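Local coordinates for putative epoxide hydrolase protein (Klebsiella pneumoniae subsp. pneumoniae, PDB 5BOV), which is a putative epoxide hydrolase of the alpha/beta hydrolase fold, though its family is also assigned monoacylglycerol lipase activity, and its substrate remains unestablished, at residues L95-N100 with P124-S129; A87-I92 with D117-L122. All blocks are in the same frame, centred on the assembly; numbering follows the deposited sequence.

In the fold
Both contacts fasten helix 85-98 to the part of the alpha/beta hydrolase fold that follows it. Contact 2 uses the first half of this helix and the second half of helix 111-122; contact 1 uses its C-terminal end and the turn leading into strand 127-133. The segments alternate along the chain, 87-92, 95-100, 117-122 and 124-129, with strand 104-108 between the two helices. The contact centres lie about 10 Å apart on the same side of the chain's centre, and V127 CG2 joins them by packing 3.7 Å from V119 CG1. Apolar packing in the buried interior thus gives way to a salt bridge nearer the surface.

Contact 1 of 2, residues L95-N100 with P124-S129; sequences LMDALN and PQRVKS
R126 reaches from the short 3-10 turn before strand 127-133 to the C-terminal end of helix 85-98, where D97 and M96 receive it. At the base of the side chain, R126 CB lies 4.1 Å from the methyl CE of M96. The selenomethionine runs past the arginine in the opposite direction, and its bend at chi3 brings CE within 3.4 Å of R126 O. Beyond CB the arginine chain folds at chi2 and chi3, and its NE is hydrogen-bonded to the carbonyl of R102. The guanidinium then meets D97 end-on, both terminal nitrogens converging on a single oxygen: NH1 lies 2.8 Å and NH2 2.9 Å from D97 OD1. NH1 approaches on the syn side but tilted out of the carboxylate plane, NH2 from the same face and nearly along the C-O axis. The two planes are only 13° apart, yet sharing one acceptor bends both bonds, with N-H...O angles of 144° and 140°. NH2 also lies 3.6 Å from M96 CB and is hydrogen-bonded to I101 O. Just beyond D97 the helix ends in a Schellman motif, with N100 at positive phi, and the chain turns toward strand 104-108. Backbone carbonyls at NE and NH2 therefore fix the guanidinium's rotation, while the carboxylate probably balances its charge at this partly buried end of the helix.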
loop_
_atom_site.group_PDB
_atom_site.type_symbol
_atom_site.label_atom_id
_atom_site.label_comp_id
_atom_site.label_asym_id
_atom_site.label_seq_id
_atom_site.Cartn_x
_atom_site.Cartn_y
_atom_site.Cartn_z
ATOM N N LEU A 95 5.682 10.311 -9.081
ATOM C CA LEU A 95 6.725 9.317 -9.491
ATOM C C LEU A 95 6.530 8.919 -10.934
ATOM O O LEU A 95 7.518 8.821 -11.707
ATOM C CB LEU A 95 6.629 8.062 -8.586
ATOM C CG LEU A 95 7.560 6.929 -8.872
ATOM C CD1 LEU A 95 9.017 7.344 -8.700
ATOM C CD2 LEU A 95 7.225 5.721 -7.988
HETATM N N MSE A 96 5.286 8.659 -11.336
HETATM C CA MSE A 96 4.980 8.257 -12.729
HETATM C C MSE A 96 5.425 9.354 -13.659
HETATM O O MSE A 96 6.116 9.106 -14.685
HETATM C CB MSE A 96 3.489 7.932 -12.887
HETATM C CG MSE A 96 3.173 6.551 -12.267
HETATM SE SE MSE A 96 1.224 6.298 -12.374
HETATM C CE MSE A 96 1.289 5.799 -14.210
ATOM N N ASP A 97 5.037 10.588 -13.338
ATOM C CA ASP A 97 5.488 11.703 -14.127
ATOM C C ASP A 97 7.028 11.818 -14.229
ATOM O O ASP A 97 7.584 12.041 -15.350
ATOM C CB ASP A 97 4.946 13.043 -13.638
ATOM C CG ASP A 97 3.430 13.161 -13.744
ATOM O OD1 ASP A 97 2.794 12.440 -14.555
ATOM O OD2 ASP A 97 2.890 14.077 -13.052
ATOM N N ALA A 98 7.718 11.676 -13.106
ATOM C CA ALA A 98 9.149 11.819 -13.081
ATOM C C ALA A 98 9.853 10.737 -13.922
ATOM O O ALA A 98 10.944 10.934 -14.493
ATOM C CB ALA A 98 9.683 11.810 -11.649
ATOM N N LEU A 99 9.256 9.545 -13.971
ATOM C CA LEU A 99 9.725 8.437 -14.790
ATOM C C LEU A 99 9.229 8.437 -16.231
ATOM O O LEU A 99 9.543 7.524 -16.988
ATOM C CB LEU A 99 9.360 7.070 -14.131
ATOM C CG LEU A 99 10.014 6.801 -12.746
ATOM C CD1 LEU A 99 9.403 5.555 -12.085
ATOM C CD2 LEU A 99 11.539 6.635 -12.892
ATOM N N ASN A 100 8.415 9.403 -16.591
ATOM C CA ASN A 100 7.808 9.455 -17.922
ATOM C C ASN A 100 6.944 8.245 -18.255
ATOM O O ASN A 100 6.922 7.737 -19.392
ATOM C CB ASN A 100 8.856 9.722 -19.031
ATOM C CG ASN A 100 9.536 11.043 -18.841
ATOM O OD1 ASN A 100 8.869 12.051 -18.611
ATOM N ND2 ASN A 100 10.860 11.041 -18.800
ATOM N N PRO A 124 -7.959 7.766 -13.636
ATOM C CA PRO A 124 -8.081 6.474 -14.294
ATOM C C PRO A 124 -7.234 6.314 -15.589
ATOM O O PRO A 124 -6.811 5.196 -15.919
ATOM C CB PRO A 124 -9.555 6.359 -14.610
ATOM C CG PRO A 124 -10.068 7.775 -14.583
ATOM C CD PRO A 124 -9.282 8.409 -13.498
ATOM N N GLN A 125 -6.996 7.420 -16.312
ATOM C CA GLN A 125 -6.207 7.325 -17.548
ATOM C C GLN A 125 -4.775 6.840 -17.267
ATOM O O GLN A 125 -4.101 6.352 -18.184
ATOM C CB GLN A 125 -6.121 8.670 -18.311
ATOM C CG GLN A 125 -7.428 9.074 -18.861
ATOM C CD GLN A 125 -7.394 10.463 -19.577
ATOM O OE1 GLN A 125 -6.380 10.888 -20.179
ATOM N NE2 GLN A 125 -8.506 11.140 -19.511
ATOM N N ARG A 126 -4.310 6.987 -16.032
ATOM C CA ARG A 126 -2.948 6.582 -15.668
ATOM C C ARG A 126 -2.880 5.115 -15.264
ATOM O O ARG A 126 -1.793 4.573 -15.019
ATOM C CB ARG A 126 -2.433 7.384 -14.492
ATOM C CG ARG A 126 -2.422 8.924 -14.632
ATOM C CD ARG A 126 -1.753 9.447 -15.856
ATOM N NE ARG A 126 -0.308 9.303 -15.890
ATOM C CZ ARG A 126 0.575 10.164 -15.386
ATOM N NH1 ARG A 126 0.226 11.238 -14.698
ATOM N NH2 ARG A 126 1.878 9.868 -15.515
ATOM N N VAL A 127 -4.033 4.467 -15.097
ATOM C CA VAL A 127 -4.081 3.097 -14.545
ATOM C C VAL A 127 -4.647 2.119 -15.567
ATOM O O VAL A 127 -5.845 2.118 -15.912
ATOM C CB VAL A 127 -4.864 3.008 -13.225
ATOM C CG1 VAL A 127 -4.757 1.579 -12.663
ATOM C CG2 VAL A 127 -4.324 4.013 -12.231
ATOM N N LYS A 128 -3.789 1.286 -16.139
ATOM C CA LYS A 128 -4.246 0.299 -17.111
ATOM C C LYS A 128 -5.151 -0.776 -16.483
ATOM O O LYS A 128 -6.174 -1.151 -17.066
ATOM C CB LYS A 128 -3.017 -0.310 -17.837
ATOM C CG LYS A 128 -3.336 -1.321 -18.865
ATOM C CD LYS A 128 -2.032 -1.813 -19.552
ATOM C CE LYS A 128 -2.410 -2.710 -20.689
ATOM N NZ LYS A 128 -2.863 -4.039 -20.242
ATOM N N SER A 129 -4.704 -1.357 -15.367
ATOM C CA SER A 129 -5.489 -2.315 -14.621
ATOM C C SER A 129 -4.966 -2.264 -13.189
ATOM O O SER A 129 -3.916 -1.671 -12.930
ATOM C CB SER A 129 -5.351 -3.696 -15.169
ATOM O OG SER A 129 -4.006 -4.222 -14.999
#

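Contact 2 of 2, residues A87-I92 with D117-L122; sequences AMAADI and DIVAAL
A89 meets I118 and V119 where two helices of the alpha/beta hydrolase fold, 85-98 and 111-122, cross steeply on one side of the central sheet. Their short segments make an angle of 74°, and the axes approach to 9.1 Å. The small alanine is consistent with this close approach: its CA is 5.6 Å from that of V119, and its methyl points at the other helix. V119 CG2 lies alongside, 3.9 Å from A89 CB and equally near A89 O. One turn further on, I92 CB makes a looser contact with this same methyl, at 4.5 Å, before the rest of the side chain turns from 117-122 and packs on T115, earlier in the same helix, and on P64. Valine's branches divide the work: with CG1 anti to the backbone N (chi1 -178°), CG2 is left beside that nitrogen and faces helix 85-98, while CG1 packs on V127 of the neighbouring strand.

In the next shell, I118 touches I138, and M88 reaches W111, R114 and T115 nearer the start of the second helix. Buried carboxylates tie both helices to their surroundings. D91 forms a salt bridge with R67 of strand 59-74, whereas D117 accepts hydrogen bonds from S132 OG and the backbone nitrogen of L137. The GxDxG sequence at G108, D110 and G112 runs into the start of helix 111-122, consistent with the nucleophile elbow of this fold. The tightest point of the crossing is between two methyls, A89 CB and I118 CG2, whose 3.3 Å separation is shorter than usual van der Waals contact.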
loop_
_atom_site.group_PDB
_atom_site.type_symbol
_atom_site.label_atom_id
_atom_site.label_comp_id
_atom_site.label_asym_id
_atom_site.label_seq_id
_atom_site.Cartn_x
_atom_site.Cartn_y
_atom_site.Cartn_z
ATOM N N ALA A 87 -2.351 12.021 -0.204
ATOM C CA ALA A 87 -0.952 12.457 -0.281
ATOM C C ALA A 87 -0.101 11.348 -0.891
ATOM O O ALA A 87 0.745 11.612 -1.754
ATOM C CB ALA A 87 -0.437 12.901 1.079
HETATM N N MSE A 88 -0.347 10.096 -0.504
HETATM C CA MSE A 88 0.385 8.990 -1.049
HETATM C C MSE A 88 0.025 8.744 -2.489
HETATM O O MSE A 88 0.910 8.411 -3.285
HETATM C CB MSE A 88 0.172 7.720 -0.219
HETATM C CG MSE A 88 0.654 7.993 1.220
HETATM SE SE MSE A 88 0.488 6.350 2.255
HETATM C CE MSE A 88 0.436 7.206 4.044
ATOM N N ALA A 89 -1.256 8.883 -2.855
ATOM C CA ALA A 89 -1.654 8.775 -4.245
ATOM C C ALA A 89 -0.950 9.836 -5.102
ATOM O O ALA A 89 -0.397 9.530 -6.181
ATOM C CB ALA A 89 -3.161 8.879 -4.365
ATOM N N ALA A 90 -0.924 11.078 -4.601
ATOM C CA ALA A 90 -0.220 12.150 -5.319
ATOM C C ALA A 90 1.253 11.816 -5.507
ATOM O O ALA A 90 1.805 12.069 -6.593
ATOM C CB ALA A 90 -0.381 13.468 -4.586
ATOM N N ASP A 91 1.894 11.198 -4.478
ATOM C CA ASP A 91 3.291 10.822 -4.543
ATOM C C ASP A 91 3.508 9.852 -5.764
ATOM O O ASP A 91 4.493 9.948 -6.515
ATOM C CB ASP A 91 3.762 10.055 -3.326
ATOM C CG ASP A 91 3.786 10.856 -2.020
ATOM O OD1 ASP A 91 3.985 12.117 -2.100
ATOM O OD2 ASP A 91 3.710 10.193 -0.966
ATOM N N ILE A 92 2.595 8.911 -5.923
ATOM C CA ILE A 92 2.731 7.942 -6.993
ATOM C C ILE A 92 2.572 8.546 -8.364
ATOM O O ILE A 92 3.275 8.199 -9.333
ATOM C CB ILE A 92 1.826 6.671 -6.759
ATOM C CG1 ILE A 92 2.217 5.980 -5.454
ATOM C CG2 ILE A 92 1.875 5.724 -7.949
ATOM C CD1 ILE A 92 3.710 5.721 -5.214
ATOM N N ASP A 117 -5.959 2.268 -5.379
ATOM C CA ASP A 117 -7.351 2.493 -5.522
ATOM C C ASP A 117 -7.590 4.020 -5.850
ATOM O O ASP A 117 -8.384 4.344 -6.749
ATOM C CB ASP A 117 -8.160 2.145 -4.318
ATOM C CG ASP A 117 -8.232 0.658 -4.028
ATOM O OD1 ASP A 117 -7.753 -0.173 -4.836
ATOM O OD2 ASP A 117 -8.666 0.379 -2.900
ATOM N N ILE A 118 -6.969 4.894 -5.060
ATOM C CA ILE A 118 -7.136 6.310 -5.242
ATOM C C ILE A 118 -6.603 6.752 -6.615
ATOM O O ILE A 118 -7.294 7.560 -7.294
ATOM C CB ILE A 118 -6.479 7.109 -4.105
ATOM C CG1 ILE A 118 -7.217 6.858 -2.831
ATOM C CG2 ILE A 118 -6.461 8.646 -4.429
ATOM C CD1 ILE A 118 -6.471 7.320 -1.582
ATOM N N VAL A 119 -5.431 6.292 -7.018
ATOM C CA VAL A 119 -4.919 6.657 -8.327
ATOM C C VAL A 119 -5.901 6.233 -9.408
ATOM O O VAL A 119 -6.215 7.007 -10.331
ATOM C CB VAL A 119 -3.519 6.111 -8.609
ATOM C CG1 VAL A 119 -3.027 6.554 -9.921
ATOM C CG2 VAL A 119 -2.592 6.631 -7.545
ATOM N N ALA A 120 -6.448 5.011 -9.301
ATOM C CA ALA A 120 -7.367 4.540 -10.271
ATOM C C ALA A 120 -8.668 5.316 -10.293
ATOM O O ALA A 120 -9.274 5.481 -11.350
ATOM C CB ALA A 120 -7.619 3.040 -10.033
ATOM N N ALA A 121 -9.151 5.737 -9.130
ATOM C CA ALA A 121 -10.404 6.476 -9.079
ATOM C C ALA A 121 -10.267 7.919 -9.562
ATOM O O ALA A 121 -11.187 8.482 -10.243
ATOM C CB ALA A 121 -10.917 6.428 -7.641
ATOM N N LEU A 122 -9.189 8.573 -9.202
ATOM C CA LEU A 122 -9.051 10.007 -9.530
ATOM C C LEU A 122 -8.332 10.279 -10.820
ATOM O O LEU A 122 -8.636 11.305 -11.486
ATOM C CB LEU A 122 -8.344 10.770 -8.411
ATOM C CG LEU A 122 -8.991 10.695 -7.014
ATOM C CD1 LEU A 122 -8.231 11.578 -6.056
ATOM C CD2 LEU A 122 -10.453 11.063 -7.007
#